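PDB 1SV0: Ets DNA-binding protein pokkuri, which represses RNA polymerase II transcription as an Ets-family DNA-binding factor, restraining photoreceptor development against RAS signalling; this chain is its SAM (Pointed) domain. Local coordinates for residues 37-40 and 45-48. The protein carries 1 engineered substitution. Residues are numbered along the deposited sequence; the frame is centred on the assembly and turned at random.
Engineered in segment 45-48: R45 (natural residue Ala).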
ATOM      1  N   ASP A  37      18.794  -5.603   0.175  1.00 38.33           N
ATOM      2  CA  ASP A  37      19.633  -6.731   0.577  1.00 39.38           C
ATOM      3  C   ASP A  37      18.727  -7.868   1.042  1.00 38.67           C
ATOM      4  O   ASP A  37      19.096  -9.039   0.964  1.00 38.86           O
ATOM      5  CB  ASP A  37      20.577  -6.348   1.724  1.00 41.80           C
ATOM      6  CG  ASP A  37      21.706  -5.444   1.277  1.00 44.60           C
ATOM      7  OD1 ASP A  37      22.342  -5.768   0.257  1.00 49.29           O
ATOM      8  OD2 ASP A  37      21.966  -4.420   1.947  1.00 45.87           O
ATOM      9  N   LEU A  38      17.535  -7.512   1.520  1.00 36.91           N
ATOM     10  CA  LEU A  38      16.573  -8.497   2.011  1.00 35.78           C
ATOM     11  C   LEU A  38      15.777  -9.168   0.888  1.00 36.55           C
ATOM     12  O   LEU A  38      15.036 -10.122   1.133  1.00 36.04           O
ATOM     13  CB  LEU A  38      15.596  -7.832   2.989  1.00 35.03           C
ATOM     14  CG  LEU A  38      16.201  -7.025   4.141  1.00 34.48           C
ATOM     15  CD1 LEU A  38      15.098  -6.361   4.958  1.00 33.67           C
ATOM     16  CD2 LEU A  38      17.039  -7.944   5.018  1.00 34.22           C
ATOM     17  N   PHE A  39      15.930  -8.678  -0.340  1.00 35.86           N
ATOM     18  CA  PHE A  39      15.199  -9.243  -1.467  1.00 37.03           C
ATOM     19  C   PHE A  39      16.060  -9.771  -2.614  1.00 38.15           C
ATOM     20  O   PHE A  39      15.657  -9.705  -3.780  1.00 37.97           O
ATOM     21  CB  PHE A  39      14.203  -8.215  -2.023  1.00 35.57           C
ATOM     22  CG  PHE A  39      13.095  -7.855  -1.066  1.00 33.84           C
ATOM     23  CD1 PHE A  39      13.232  -6.779  -0.195  1.00 32.55           C
ATOM     24  CD2 PHE A  39      11.924  -8.608  -1.025  1.00 33.04           C
ATOM     25  CE1 PHE A  39      12.211  -6.451   0.712  1.00 32.06           C
ATOM     26  CE2 PHE A  39      10.901  -8.293  -0.127  1.00 35.17           C
ATOM     27  CZ  PHE A  39      11.047  -7.207   0.746  1.00 32.42           C
ATOM     28  N   GLN A  40      17.242 -10.290  -2.300  1.00 38.10           N
ATOM     29  CA  GLN A  40      18.108 -10.832  -3.340  1.00 39.78           C
ATOM     30  C   GLN A  40      17.683 -12.271  -3.588  1.00 39.83           C
ATOM     31  O   GLN A  40      18.285 -13.205  -3.063  1.00 40.85           O
ATOM     32  CB  GLN A  40      19.572 -10.783  -2.899  1.00 41.87           C
ATOM     33  CG  GLN A  40      20.097  -9.374  -2.676  1.00 44.00           C
ATOM     34  CD  GLN A  40      19.960  -8.502  -3.908  1.00 45.34           C
ATOM     35  OE1 GLN A  40      20.375  -8.884  -5.006  1.00 46.87           O
ATOM     36  NE2 GLN A  40      19.386  -7.317  -3.734  1.00 46.82           N
ATOM     37  N   ARG A  45      11.171 -17.812  -5.309  1.00 39.60           N
ATOM     38  CA  ARG A  45      11.227 -17.646  -3.863  1.00 40.09           C
ATOM     39  C   ARG A  45      10.440 -16.427  -3.385  1.00 38.10           C
ATOM     40  O   ARG A  45       9.805 -16.471  -2.328  1.00 36.46           O
ATOM     41  CB  ARG A  45      12.683 -17.544  -3.394  1.00 43.23           C
ATOM     42  CG  ARG A  45      12.840 -17.632  -1.892  1.00 46.40           C
ATOM     43  CD  ARG A  45      14.238 -17.220  -1.450  1.00 51.40           C
ATOM     44  NE  ARG A  45      14.281 -16.961  -0.014  1.00 52.10           N
ATOM     45  CZ  ARG A  45      15.244 -16.278   0.596  1.00 53.82           C
ATOM     46  NH1 ARG A  45      16.257 -15.779  -0.105  1.00 54.69           N
ATOM     47  NH2 ARG A  45      15.191 -16.085   1.907  1.00 53.20           N
ATOM     48  N   LEU A  46      10.475 -15.337  -4.150  1.00 36.81           N
ATOM     49  CA  LEU A  46       9.731 -14.143  -3.754  1.00 33.98           C
ATOM     50  C   LEU A  46       8.276 -14.543  -3.554  1.00 34.94           C
ATOM     51  O   LEU A  46       7.644 -14.170  -2.567  1.00 34.07           O
ATOM     52  CB  LEU A  46       9.793 -13.052  -4.834  1.00 32.78           C
ATOM     53  CG  LEU A  46       9.062 -11.741  -4.479  1.00 29.88           C
ATOM     54  CD1 LEU A  46       9.840 -11.010  -3.395  1.00 31.09           C
ATOM     55  CD2 LEU A  46       8.919 -10.852  -5.706  1.00 29.92           C
ATOM     56  N   CYS A  47       7.756 -15.325  -4.494  1.00 35.51           N
ATOM     57  CA  CYS A  47       6.366 -15.750  -4.444  1.00 39.95           C
ATOM     58  C   CYS A  47       6.031 -16.725  -3.321  1.00 40.44           C
ATOM     59  O   CYS A  47       4.864 -17.007  -3.082  1.00 40.59           O
ATOM     60  CB  CYS A  47       5.955 -16.342  -5.796  1.00 38.23           C
ATOM     61  SG  CYS A  47       5.906 -15.124  -7.126  1.00 39.22           S
ATOM     62  N   LEU A  48       7.050 -17.233  -2.636  1.00 41.99           N
ATOM     63  CA  LEU A  48       6.829 -18.167  -1.539  1.00 43.68           C
ATOM     64  C   LEU A  48       6.852 -17.467  -0.188  1.00 43.49           C
ATOM     65  O   LEU A  48       6.510 -18.065   0.831  1.00 43.72           O
ATOM     66  CB  LEU A  48       7.870 -19.297  -1.572  1.00 44.40           C
ATOM     67  CG  LEU A  48       7.477 -20.520  -2.416  1.00 47.03           C
ATOM     68  CD1 LEU A  48       7.021 -20.070  -3.785  1.00 48.36           C
ATOM     69  CD2 LEU A  48       8.649 -21.490  -2.532  1.00 47.41           C
TER
HETATM   70  O   HOH W   1      17.918 -16.509  -2.358  1.00 57.80           O
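F39 and L46 meet through one apolar touch. Methyl CD1 of L46 lies 4.0 Å from CD2 of F39. The methyl comes in at the edge of the ring, near the ring plane, and not over a face. L46 carries its CG anti to the backbone N (chi1 -178°), and this first torsion helps bring CD1 to the phenyl edge. Both residues are buried. The CA atoms of F39 and L46, 7.7 Å apart, are the nearest pair across the two segments.

A second, weaker link runs through a water molecule. R45 is an engineered residue, alanine in the natural sequence. Its extended side chain reaches across toward the backbone of Q40. NH1 of R45 gives a hydrogen bond of 2.9 Å to the water. The same water donates a weak bond of 3.4 Å to the carbonyl O of Q40. NH1 of R45 and O of Q40 are themselves 4.4 Å apart, and no direct hydrogen bond joins the two segments. NH2 of R45 lies close to NH2 of R57, a like charge.

Further out, NE2 of Q40 bonds back to the carbonyl O of F36, the residue just before 37-40, and this holds the side-chain amide against its own loop. N42 OD1 accepts from the backbone N of R45 near the start of the short helix. A backbone hydrogen bond of 2.9 Å runs from L48 N to R45 O within 45-48.

The contact joins the loop after helix 15-28 to the short helix 43-46 within the helical SAM/Pointed fold. F54 of helix 51-57 touches both F39 and L46. Helix 15-28 adds L22 against F39 and V18 against L46, while L69 of helix 62-77 also packs on L46.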